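Local coordinates for long form salivary protein D7L1 (Culex quinquefasciatus, PDB 6V4C), which binds and sequesters adenine nucleotides, ADP and ATP most tightly, and so inhibits platelet aggregation and haemostasis while the female mosquito feeds on blood, at residues E2-E10 with N68-Y76; F23-M34 with S267-S275. All blocks are in the same frame, centred on the assembly; numbering follows the deposited sequence.

How the contacts relate
Contact 1 (2-10 with 68-76) and contact 2 (23-34 with 267-275) lie on different sides of the ADP site. Their centres are about 26 Å apart, and their nearest atoms are about 10 Å apart. Helix 8-22 connects them: it starts in contact 1 and leads into the turn before helix 27-34 in contact 2. In chain order the segments alternate: 2-10, 23-34, 68-76, 267-275. Both segments of contact 1 belong to the first PBP/GOBP unit. Contact 2 joins that unit to the loop between helices 249-263 and 279-292. Each brings one residue to ADP, Glu9 beside the adenine and Ser267 at the ribose, so the nucleotide lies between elements far apart in sequence.

Contact 1 (E2-E10 with N68-Y76); sequences EWSPMDPEE and NIKQQYEAY. With ADP (adenosine-5'-diphosphate), chain B.
Gln72 meets Met6 because its CG lies anti to the backbone N (chi1 179°) and the chain then bends at chi2 (69°), which turns the amide toward the N-terminal arm. Here the extended residues before helix 8-22 lie against helix 66-75 of the first PBP/GOBP (odorant-binding-protein-like) unit. Met6 N donates to a lone pair of Gln72 OE1 at 2.9 Å. Gln72 NE2 donates to Met6 O at 3.0 Å, almost exactly in the amide plane; a weaker bond from NE2 runs to Ile125 O. The side-chain amide thus pairs with both the N and the O of one residue, which fixes its rotation.

The Trp3 indole lies alongside Asn68, the two side chains running in opposite senses, with Trp3 CZ3 3.8 Å from Asn68 CB. Its plane is tilted 33° from the Asn68 amide, whose ND2 bonds to Gly57 O. Pro5 CB touches Ala75 CB at 3.6 Å. Further along, Tyr76 places its CE2 near Met6 O and its OH against CA and CB of Asp7.

Asp7 and Glu10 form a capping box that starts the helix carrying Glu9 to the adenine. Asp7 N donates to Glu10 OE1, and Glu10 N donates to Asp7 OD1 at 2.8 Å.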
loop_
_atom_site.group_PDB
_atom_site.type_symbol
_atom_site.label_atom_id
_atom_site.label_comp_id
_atom_site.label_asym_id
_atom_site.label_seq_id
_atom_site.Cartn_x
_atom_site.Cartn_y
_atom_site.Cartn_z
ATOM N N GLU A 2 -4.850 16.150 0.127
ATOM C CA GLU A 2 -6.197 15.971 0.653
ATOM C C GLU A 2 -6.577 14.494 0.662
ATOM O O GLU A 2 -5.971 13.686 -0.043
ATOM C CB GLU A 2 -7.206 16.769 -0.174
ATOM N N TRP A 3 -7.581 14.144 1.461
ATOM C CA TRP A 3 -8.049 12.769 1.572
ATOM C C TRP A 3 -9.355 12.593 0.811
ATOM O O TRP A 3 -10.217 13.478 0.815
ATOM C CB TRP A 3 -8.253 12.372 3.036
ATOM C CG TRP A 3 -8.686 10.942 3.212
ATOM C CD1 TRP A 3 -7.878 9.855 3.386
ATOM C CD2 TRP A 3 -10.032 10.445 3.225
ATOM N NE1 TRP A 3 -8.635 8.713 3.510
ATOM C CE2 TRP A 3 -9.961 9.048 3.414
ATOM C CE3 TRP A 3 -11.289 11.045 3.097
ATOM C CZ2 TRP A 3 -11.098 8.244 3.478
ATOM C CZ3 TRP A 3 -12.417 10.244 3.160
ATOM C CH2 TRP A 3 -12.313 8.859 3.348
ATOM N N SER A 4 -9.494 11.443 0.161
ATOM C CA SER A 4 -10.699 11.074 -0.568
ATOM C C SER A 4 -11.010 9.615 -0.254
ATOM O O SER A 4 -10.144 8.910 0.284
ATOM C CB SER A 4 -10.485 11.291 -2.068
ATOM O OG SER A 4 -9.307 10.640 -2.513
ATOM N N PRO A 5 -12.221 9.129 -0.539
ATOM C CA PRO A 5 -12.538 7.725 -0.248
ATOM C C PRO A 5 -11.541 6.771 -0.892
ATOM O O PRO A 5 -11.016 7.020 -1.979
ATOM C CB PRO A 5 -13.938 7.549 -0.842
ATOM C CG PRO A 5 -14.541 8.906 -0.741
ATOM C CD PRO A 5 -13.412 9.873 -0.990
ATOM N N MET A 6 -11.282 5.668 -0.195
ATOM C CA MET A 6 -10.258 4.711 -0.582
ATOM C C MET A 6 -10.901 3.374 -0.918
ATOM O O MET A 6 -11.831 2.932 -0.233
ATOM C CB MET A 6 -9.254 4.514 0.556
ATOM C CG MET A 6 -8.827 5.805 1.231
ATOM S SD MET A 6 -7.725 5.529 2.629
ATOM C CE MET A 6 -6.236 5.003 1.787
ATOM N N ASP A 7 -10.402 2.738 -1.973
ATOM C CA ASP A 7 -10.858 1.412 -2.368
ATOM C C ASP A 7 -10.192 0.361 -1.479
ATOM O O ASP A 7 -9.302 0.686 -0.687
ATOM C CB ASP A 7 -10.662 1.233 -3.879
ATOM C CG ASP A 7 -9.202 1.063 -4.297
ATOM O OD1 ASP A 7 -8.369 0.567 -3.514
ATOM O OD2 ASP A 7 -8.890 1.423 -5.453
ATOM N N PRO A 8 -10.605 -0.912 -1.563
ATOM C CA PRO A 8 -10.034 -1.907 -0.639
ATOM C C PRO A 8 -8.540 -2.124 -0.813
ATOM O O PRO A 8 -7.866 -2.478 0.162
ATOM C CB PRO A 8 -10.832 -3.187 -0.941
ATOM C CG PRO A 8 -12.040 -2.737 -1.675
ATOM C CD PRO A 8 -11.612 -1.529 -2.448
ATOM N N GLU A 9 -8.004 -1.933 -2.024
ATOM C CA GLU A 9 -6.564 -2.076 -2.231
ATOM C C GLU A 9 -5.794 -0.954 -1.545
ATOM O O GLU A 9 -4.746 -1.194 -0.933
ATOM C CB GLU A 9 -6.247 -2.113 -3.731
ATOM C CG GLU A 9 -4.765 -2.320 -4.074
ATOM C CD GLU A 9 -3.972 -1.020 -4.154
ATOM O OE1 GLU A 9 -4.589 0.069 -4.183
ATOM O OE2 GLU A 9 -2.726 -1.090 -4.192
ATOM N N GLU A 10 -6.281 0.258 -1.658
ATOM C CA GLU A 10 -5.708 1.398 -0.940
ATOM C C GLU A 10 -5.738 1.206 0.569
ATOM O O GLU A 10 -4.822 1.421 1.134
ATOM C CB GLU A 10 -6.374 2.678 -1.311
ATOM C CG GLU A 10 -6.318 3.010 -2.718
ATOM C CD GLU A 10 -7.070 4.238 -3.104
ATOM O OE1 GLU A 10 -8.164 4.223 -3.159
ATOM O OE2 GLU A 10 -6.494 5.148 -3.307
ATOM N N ASN A 68 -15.267 12.721 6.820
ATOM C CA ASN A 68 -14.442 11.793 6.053
ATOM C C ASN A 68 -14.973 10.373 6.181
ATOM O O ASN A 68 -15.120 9.659 5.181
ATOM C CB ASN A 68 -12.989 11.855 6.529
ATOM C CG ASN A 68 -12.285 13.121 6.093
ATOM O OD1 ASN A 68 -12.811 13.897 5.293
ATOM N ND2 ASN A 68 -11.079 13.329 6.604
ATOM N N ILE A 69 -15.266 9.946 7.411
ATOM C CA ILE A 69 -15.822 8.613 7.633
ATOM C C ILE A 69 -17.174 8.478 6.947
ATOM O O ILE A 69 -17.511 7.419 6.403
ATOM C CB ILE A 69 -15.904 8.314 9.142
ATOM C CG1 ILE A 69 -14.548 8.559 9.802
ATOM C CG2 ILE A 69 -16.360 6.885 9.377
ATOM C CD1 ILE A 69 -14.555 8.372 11.301
ATOM N N LYS A 70 -17.967 9.551 6.957
ATOM C CA LYS A 70 -19.231 9.537 6.229
ATOM C C LYS A 70 -18.995 9.427 4.729
ATOM O O LYS A 70 -19.729 8.722 4.026
ATOM N N GLN A 71 -17.974 10.117 4.218
ATOM C CA GLN A 71 -17.649 10.005 2.800
ATOM C C GLN A 71 -17.188 8.595 2.451
ATOM O O GLN A 71 -17.550 8.061 1.396
ATOM C CB GLN A 71 -16.584 11.031 2.419
ATOM C CG GLN A 71 -17.020 12.008 1.340
ATOM C CD GLN A 71 -15.883 12.891 0.865
ATOM O OE1 GLN A 71 -15.082 13.376 1.666
ATOM N NE2 GLN A 71 -15.798 13.095 -0.445
ATOM N N GLN A 72 -16.392 7.975 3.327
ATOM C CA GLN A 72 -15.956 6.605 3.085
ATOM C C GLN A 72 -17.135 5.642 3.103
ATOM O O GLN A 72 -17.207 4.721 2.279
ATOM C CB GLN A 72 -14.910 6.191 4.120
ATOM C CG GLN A 72 -14.405 4.763 3.958
ATOM C CD GLN A 72 -13.559 4.573 2.712
ATOM O OE1 GLN A 72 -12.926 5.510 2.227
ATOM N NE2 GLN A 72 -13.545 3.352 2.188
ATOM N N TYR A 73 -18.073 5.839 4.034
ATOM C CA TYR A 73 -19.256 4.987 4.070
ATOM C C TYR A 73 -20.097 5.165 2.813
ATOM O O TYR A 73 -20.551 4.186 2.210
ATOM C CB TYR A 73 -20.099 5.279 5.316
ATOM C CG TYR A 73 -21.466 4.640 5.232
ATOM C CD1 TYR A 73 -21.639 3.294 5.520
ATOM C CD2 TYR A 73 -22.577 5.371 4.828
ATOM C CE1 TYR A 73 -22.880 2.697 5.424
ATOM C CE2 TYR A 73 -23.823 4.780 4.728
ATOM C CZ TYR A 73 -23.966 3.442 5.028
ATOM O OH TYR A 73 -25.199 2.842 4.934
ATOM N N GLU A 74 -20.319 6.418 2.407
ATOM C CA GLU A 74 -21.172 6.686 1.254
ATOM C C GLU A 74 -20.585 6.125 -0.031
ATOM O O GLU A 74 -21.333 5.746 -0.941
ATOM C CB GLU A 74 -21.405 8.189 1.111
ATOM C CG GLU A 74 -22.275 8.782 2.203
ATOM C CD GLU A 74 -23.708 8.293 2.140
ATOM O OE1 GLU A 74 -24.263 8.207 1.025
ATOM O OE2 GLU A 74 -24.277 7.993 3.208
ATOM N N ALA A 75 -19.256 6.060 -0.124
ATOM C CA ALA A 75 -18.622 5.644 -1.369
ATOM C C ALA A 75 -18.874 4.173 -1.683
ATOM O O ALA A 75 -18.822 3.775 -2.853
ATOM C CB ALA A 75 -17.125 5.933 -1.315
ATOM N N TYR A 76 -19.145 3.354 -0.666
ATOM C CA TYR A 76 -19.301 1.916 -0.855
ATOM C C TYR A 76 -20.492 1.368 -0.079
ATOM O O TYR A 76 -20.451 0.238 0.413
ATOM C CB TYR A 76 -18.021 1.165 -0.483
ATOM C CG TYR A 76 -16.812 1.617 -1.265
ATOM C CD1 TYR A 76 -16.486 1.027 -2.476
ATOM C CD2 TYR A 76 -16.002 2.642 -0.795
ATOM C CE1 TYR A 76 -15.383 1.442 -3.200
ATOM C CE2 TYR A 76 -14.900 3.069 -1.510
ATOM C CZ TYR A 76 -14.594 2.465 -2.713
ATOM O OH TYR A 76 -13.497 2.883 -3.430
HETATM P PB ADP B . -8.141 -13.195 4.132
HETATM O O1B ADP B . -9.111 -13.921 3.475
HETATM O O2B ADP B . -7.590 -13.846 5.258
HETATM O O3B ADP B . -8.586 -11.942 4.469
HETATM P PA ADP B . -5.368 -13.761 3.471
HETATM O O1A ADP B . -4.983 -15.076 2.878
HETATM O O2A ADP B . -5.138 -13.786 4.867
HETATM O O3A ADP B . -6.841 -13.379 3.215
HETATM O "O5'" ADP B . -4.902 -12.415 2.929
HETATM C "C5'" ADP B . -5.386 -11.187 3.427
HETATM C "C4'" ADP B . -4.431 -10.050 3.146
HETATM O "O4'" ADP B . -4.630 -9.502 1.868
HETATM C "C3'" ADP B . -4.594 -8.781 3.951
HETATM O "O3'" ADP B . -3.941 -8.837 5.176
HETATM C "C2'" ADP B . -4.105 -7.653 3.046
HETATM O "O2'" ADP B . -2.851 -7.259 3.408
HETATM C "C1'" ADP B . -3.935 -8.336 1.729
HETATM N N9 ADP B . -4.480 -7.640 0.606
HETATM C C8 ADP B . -5.733 -7.242 0.495
HETATM N N7 ADP B . -6.005 -6.686 -0.612
HETATM C C5 ADP B . -4.851 -6.695 -1.296
HETATM C C6 ADP B . -4.480 -6.245 -2.558
HETATM N N6 ADP B . -5.266 -5.655 -3.390
HETATM N N1 ADP B . -3.236 -6.408 -2.933
HETATM C C2 ADP B . -2.408 -6.975 -2.112
HETATM N N3 ADP B . -2.641 -7.444 -0.940
HETATM C C4 ADP B . -3.888 -7.290 -0.558
#

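Contact 2 (F23-M34 with S267-S275). With ADP (adenosine-5'-diphosphate), chain B.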
loop_
_atom_site.group_PDB
_atom_site.type_symbol
_atom_site.label_atom_id
_atom_site.label_comp_id
_atom_site.label_asym_id
_atom_site.label_seq_id
_atom_site.Cartn_x
_atom_site.Cartn_y
_atom_site.Cartn_z
ATOM N N PHE A 23 4.942 -3.033 14.240
ATOM C CA PHE A 23 4.798 -4.323 14.909
ATOM C C PHE A 23 6.074 -4.774 15.609
ATOM O O PHE A 23 5.994 -5.554 16.564
ATOM C CB PHE A 23 4.254 -5.391 13.953
ATOM C CG PHE A 23 5.309 -6.092 13.144
ATOM C CD1 PHE A 23 6.143 -5.385 12.295
ATOM C CD2 PHE A 23 5.445 -7.471 13.214
ATOM C CE1 PHE A 23 7.108 -6.035 11.547
ATOM C CE2 PHE A 23 6.403 -8.127 12.465
ATOM C CZ PHE A 23 7.238 -7.408 11.633
ATOM N N GLY A 24 7.234 -4.298 15.172
ATOM C CA GLY A 24 8.476 -4.594 15.873
ATOM C C GLY A 24 8.825 -6.062 15.952
ATOM O O GLY A 24 9.265 -6.535 17.009
ATOM N N ASN A 25 8.624 -6.802 14.863
ATOM C CA ASN A 25 8.993 -8.213 14.756
ATOM C C ASN A 25 8.222 -9.116 15.718
ATOM O O ASN A 25 8.614 -10.264 15.940
ATOM C CB ASN A 25 10.507 -8.436 14.861
ATOM C CG ASN A 25 11.275 -7.728 13.761
ATOM O OD1 ASN A 25 11.284 -8.170 12.612
ATOM N ND2 ASN A 25 11.928 -6.627 14.109
ATOM N N ASP A 26 7.123 -8.628 16.292
ATOM C CA ASP A 26 6.228 -9.448 17.105
ATOM C C ASP A 26 5.083 -9.884 16.197
ATOM O O ASP A 26 4.146 -9.122 15.946
ATOM C CB ASP A 26 5.725 -8.671 18.319
ATOM C CG ASP A 26 5.016 -9.558 19.331
ATOM O OD1 ASP A 26 4.105 -10.318 18.938
ATOM O OD2 ASP A 26 5.379 -9.500 20.524
ATOM N N PHE A 27 5.165 -11.123 15.707
ATOM C CA PHE A 27 4.206 -11.593 14.715
ATOM C C PHE A 27 2.856 -11.936 15.331
ATOM O O PHE A 27 1.823 -11.791 14.665
ATOM C CB PHE A 27 4.794 -12.774 13.945
ATOM C CG PHE A 27 6.129 -12.473 13.326
ATOM C CD1 PHE A 27 6.210 -11.921 12.059
ATOM C CD2 PHE A 27 7.303 -12.721 14.020
ATOM C CE1 PHE A 27 7.436 -11.631 11.492
ATOM C CE2 PHE A 27 8.533 -12.432 13.458
ATOM C CZ PHE A 27 8.600 -11.888 12.193
ATOM N N GLY A 28 2.839 -12.382 16.588
ATOM C CA GLY A 28 1.569 -12.582 17.266
ATOM C C GLY A 28 0.796 -11.288 17.423
ATOM O O GLY A 28 -0.427 -11.257 17.260
ATOM N N LEU A 29 1.501 -10.199 17.739
ATOM C CA LEU A 29 0.857 -8.892 17.783
ATOM C C LEU A 29 0.406 -8.462 16.393
ATOM O O LEU A 29 -0.666 -7.865 16.237
ATOM C CB LEU A 29 1.808 -7.860 18.388
ATOM C CG LEU A 29 1.264 -6.442 18.557
ATOM C CD1 LEU A 29 0.028 -6.439 19.442
ATOM C CD2 LEU A 29 2.334 -5.525 19.127
ATOM N N ALA A 30 1.214 -8.756 15.372
ATOM C CA ALA A 30 0.797 -8.474 14.003
ATOM C C ALA A 30 -0.447 -9.271 13.639
ATOM O O ALA A 30 -1.337 -8.763 12.947
ATOM C CB ALA A 30 1.938 -8.778 13.034
ATOM N N GLU A 31 -0.534 -10.517 14.107
ATOM C CA GLU A 31 -1.723 -11.319 13.838
ATOM C C GLU A 31 -2.960 -10.703 14.480
ATOM O O GLU A 31 -4.053 -10.740 13.902
ATOM C CB GLU A 31 -1.513 -12.755 14.321
ATOM N N LYS A 32 -2.808 -10.126 15.676
ATOM C CA LYS A 32 -3.941 -9.486 16.335
ATOM C C LYS A 32 -4.409 -8.260 15.562
ATOM O O LYS A 32 -5.615 -8.003 15.460
ATOM C CB LYS A 32 -3.574 -9.105 17.771
ATOM C CG LYS A 32 -3.499 -10.277 18.736
ATOM N N TRP A 33 -3.468 -7.488 15.012
ATOM C CA TRP A 33 -3.840 -6.284 14.275
ATOM C C TRP A 33 -4.611 -6.619 13.004
ATOM O O TRP A 33 -5.585 -5.935 12.666
ATOM C CB TRP A 33 -2.598 -5.454 13.962
ATOM C CG TRP A 33 -1.961 -4.863 15.182
ATOM C CD1 TRP A 33 -2.474 -4.846 16.446
ATOM C CD2 TRP A 33 -0.691 -4.204 15.253
ATOM N NE1 TRP A 33 -1.600 -4.215 17.300
ATOM C CE2 TRP A 33 -0.498 -3.812 16.592
ATOM C CE3 TRP A 33 0.302 -3.907 14.313
ATOM C CZ2 TRP A 33 0.644 -3.138 17.016
ATOM C CZ3 TRP A 33 1.436 -3.237 14.736
ATOM C CH2 TRP A 33 1.598 -2.861 16.076
ATOM N N MET A 34 -4.193 -7.667 12.286
ATOM C CA MET A 34 -4.916 -8.073 11.084
ATOM C C MET A 34 -6.346 -8.480 11.417
ATOM O O MET A 34 -7.274 -8.204 10.647
ATOM C CB MET A 34 -4.186 -9.219 10.384
ATOM C CG MET A 34 -2.741 -8.919 10.037
ATOM S SD MET A 34 -1.983 -10.219 9.047
ATOM C CE MET A 34 -0.300 -10.169 9.649
ATOM N N SER A 267 0.487 -8.206 3.257
ATOM C CA SER A 267 0.851 -8.720 4.574
ATOM C C SER A 267 2.041 -9.669 4.532
ATOM O O SER A 267 2.332 -10.313 5.546
ATOM C CB SER A 267 -0.344 -9.441 5.206
ATOM O OG SER A 267 -1.510 -8.641 5.160
ATOM N N TYR A 268 2.727 -9.752 3.388
ATOM C CA TYR A 268 3.764 -10.759 3.171
ATOM C C TYR A 268 4.816 -10.741 4.276
ATOM O O TYR A 268 5.100 -11.772 4.897
ATOM C CB TYR A 268 4.404 -10.518 1.802
ATOM C CG TYR A 268 5.335 -11.604 1.311
ATOM C CD1 TYR A 268 4.841 -12.728 0.664
ATOM C CD2 TYR A 268 6.712 -11.488 1.463
ATOM C CE1 TYR A 268 5.690 -13.719 0.199
ATOM C CE2 TYR A 268 7.569 -12.472 1.000
ATOM C CZ TYR A 268 7.052 -13.583 0.368
ATOM O OH TYR A 268 7.899 -14.566 -0.094
ATOM N N ARG A 269 5.400 -9.574 4.543
ATOM C CA ARG A 269 6.476 -9.492 5.525
ATOM C C ARG A 269 5.996 -9.647 6.963
ATOM O O ARG A 269 6.833 -9.793 7.861
ATOM C CB ARG A 269 7.241 -8.180 5.369
ATOM C CG ARG A 269 8.033 -8.086 4.082
ATOM C CD ARG A 269 8.648 -6.712 3.925
ATOM N NE ARG A 269 9.777 -6.504 4.823
ATOM C CZ ARG A 269 10.266 -5.308 5.136
ATOM N NH1 ARG A 269 9.710 -4.211 4.636
ATOM N NH2 ARG A 269 11.301 -5.208 5.959
ATOM N N LEU A 270 4.688 -9.623 7.204
ATOM C CA LEU A 270 4.160 -9.736 8.557
ATOM C C LEU A 270 3.906 -11.175 8.987
ATOM O O LEU A 270 3.673 -11.419 10.176
ATOM C CB LEU A 270 2.893 -8.891 8.701
ATOM C CG LEU A 270 3.115 -7.412 8.385
ATOM C CD1 LEU A 270 1.795 -6.721 8.110
ATOM C CD2 LEU A 270 3.859 -6.728 9.523
ATOM N N ARG A 271 4.002 -12.117 8.100
ATOM C CA ARG A 271 4.006 -13.504 8.541
ATOM C C ARG A 271 5.443 -13.871 8.747
ATOM O O ARG A 271 6.224 -13.492 8.039
ATOM C CB ARG A 271 3.501 -14.480 7.535
ATOM C CG ARG A 271 2.335 -13.903 6.817
ATOM C CD ARG A 271 1.159 -14.419 7.435
ATOM N NE ARG A 271 0.342 -13.441 6.847
ATOM C CZ ARG A 271 0.131 -13.245 5.576
ATOM N NH1 ARG A 271 0.702 -13.924 4.644
ATOM N NH2 ARG A 271 -0.713 -12.357 5.222
ATOM N N GLU A 272 5.689 -14.781 9.643
ATOM C CA GLU A 272 7.052 -15.021 10.112
ATOM C C GLU A 272 7.892 -15.759 9.074
ATOM O O GLU A 272 9.092 -15.488 8.934
ATOM C CB GLU A 272 7.034 -15.780 11.438
ATOM C CG GLU A 272 8.357 -15.737 12.176
ATOM C CD GLU A 272 8.468 -16.807 13.241
ATOM O OE1 GLU A 272 9.482 -17.537 13.243
ATOM O OE2 GLU A 272 7.541 -16.922 14.070
ATOM N N ALA A 273 7.289 -16.703 8.346
ATOM C CA ALA A 273 8.051 -17.518 7.404
ATOM C C ALA A 273 8.526 -16.727 6.192
ATOM O O ALA A 273 9.505 -17.126 5.551
ATOM C CB ALA A 273 7.237 -18.725 6.944
ATOM N N THR A 274 7.856 -15.625 5.864
ATOM C CA THR A 274 8.230 -14.776 4.738
ATOM C C THR A 274 8.637 -13.381 5.202
ATOM O O THR A 274 8.560 -12.415 4.438
ATOM C CB THR A 274 7.106 -14.711 3.703
ATOM O OG1 THR A 274 5.880 -14.339 4.348
ATOM C CG2 THR A 274 6.928 -16.060 3.028
ATOM N N SER A 275 9.084 -13.267 6.454
ATOM C CA SER A 275 9.410 -11.968 7.031
ATOM C C SER A 275 10.812 -11.493 6.677
ATOM O O SER A 275 11.088 -10.293 6.787
ATOM C CB SER A 275 9.263 -12.022 8.553
ATOM O OG SER A 275 10.113 -13.010 9.111
HETATM P PB ADP B . -8.141 -13.195 4.132
HETATM O O1B ADP B . -9.111 -13.921 3.475
HETATM O O2B ADP B . -7.590 -13.846 5.258
HETATM O O3B ADP B . -8.586 -11.942 4.469
HETATM P PA ADP B . -5.368 -13.761 3.471
HETATM O O1A ADP B . -4.983 -15.076 2.878
HETATM O O2A ADP B . -5.138 -13.786 4.867
HETATM O O3A ADP B . -6.841 -13.379 3.215
HETATM O "O5'" ADP B . -4.902 -12.415 2.929
HETATM C "C5'" ADP B . -5.386 -11.187 3.427
HETATM C "C4'" ADP B . -4.431 -10.050 3.146
HETATM O "O4'" ADP B . -4.630 -9.502 1.868
HETATM C "C3'" ADP B . -4.594 -8.781 3.951
HETATM O "O3'" ADP B . -3.941 -8.837 5.176
HETATM C "C2'" ADP B . -4.105 -7.653 3.046
HETATM O "O2'" ADP B . -2.851 -7.259 3.408
HETATM C "C1'" ADP B . -3.935 -8.336 1.729
HETATM N N9 ADP B . -4.480 -7.640 0.606
HETATM C C8 ADP B . -5.733 -7.242 0.495
HETATM N N7 ADP B . -6.005 -6.686 -0.612
HETATM C C5 ADP B . -4.851 -6.695 -1.296
HETATM C C6 ADP B . -4.480 -6.245 -2.558
HETATM N N6 ADP B . -5.266 -5.655 -3.390
HETATM N N1 ADP B . -3.236 -6.408 -2.933
HETATM C C2 ADP B . -2.408 -6.975 -2.112
HETATM N N3 ADP B . -2.641 -7.444 -0.940
HETATM C C4 ADP B . -3.888 -7.290 -0.558
#
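Leu270 and Phe27 carry the dense part of this contact, where helix 27-34 and the turn before it pack against the loop between helices 249-263 and 279-292. Leu270 CD2 sits over the centre of the Phe23 ring, 3.7 Å from the centroid and only 7° off the ring normal. This is a CH-pi contact with all six ring carbons. The backbone N of Asn25 covers the opposite face, so the ring is held between the two. The Phe23 CG lies between its backbone N and carbonyl carbon (chi1 86°), which turns the ring in toward the leucine. Leu270 CB is also met by Met34 CE at 3.6 Å, while Ala30 lies beside it. Met19 of helix 8-22 touches Ala30, Met34 and Leu270 and closes this apolar cluster.

Phe27 packs in another way. Leu270 O approaches the edge of its ring, 3.2 Å from Phe27 CD1. Glu272 CG lies over a face, offset toward the rim, in a second CH-pi contact. Ser275 CB comes within 3.5 Å of Phe27 CE1, and Ser275 OG donates to Glu272 O, which ties the loop's turn together.

The outer side is looser. Glu272 is exposed, and its carboxylate takes no part in the contact with Phe27. Arg271 NE comes no closer than 4.4 Å to Met34 CE. At the other end, Met34 SD is 4.2 Å from Ser267 OG.

No hydrogen bond crosses between the two segments. Between them the loop is held to helix 27-34 and the turn before it by van der Waals and CH-pi packing. The hydroxyl of the ADP-binding Ser267 faces the ribose hydroxyls, and its backbone N is held by Asn265 OD1.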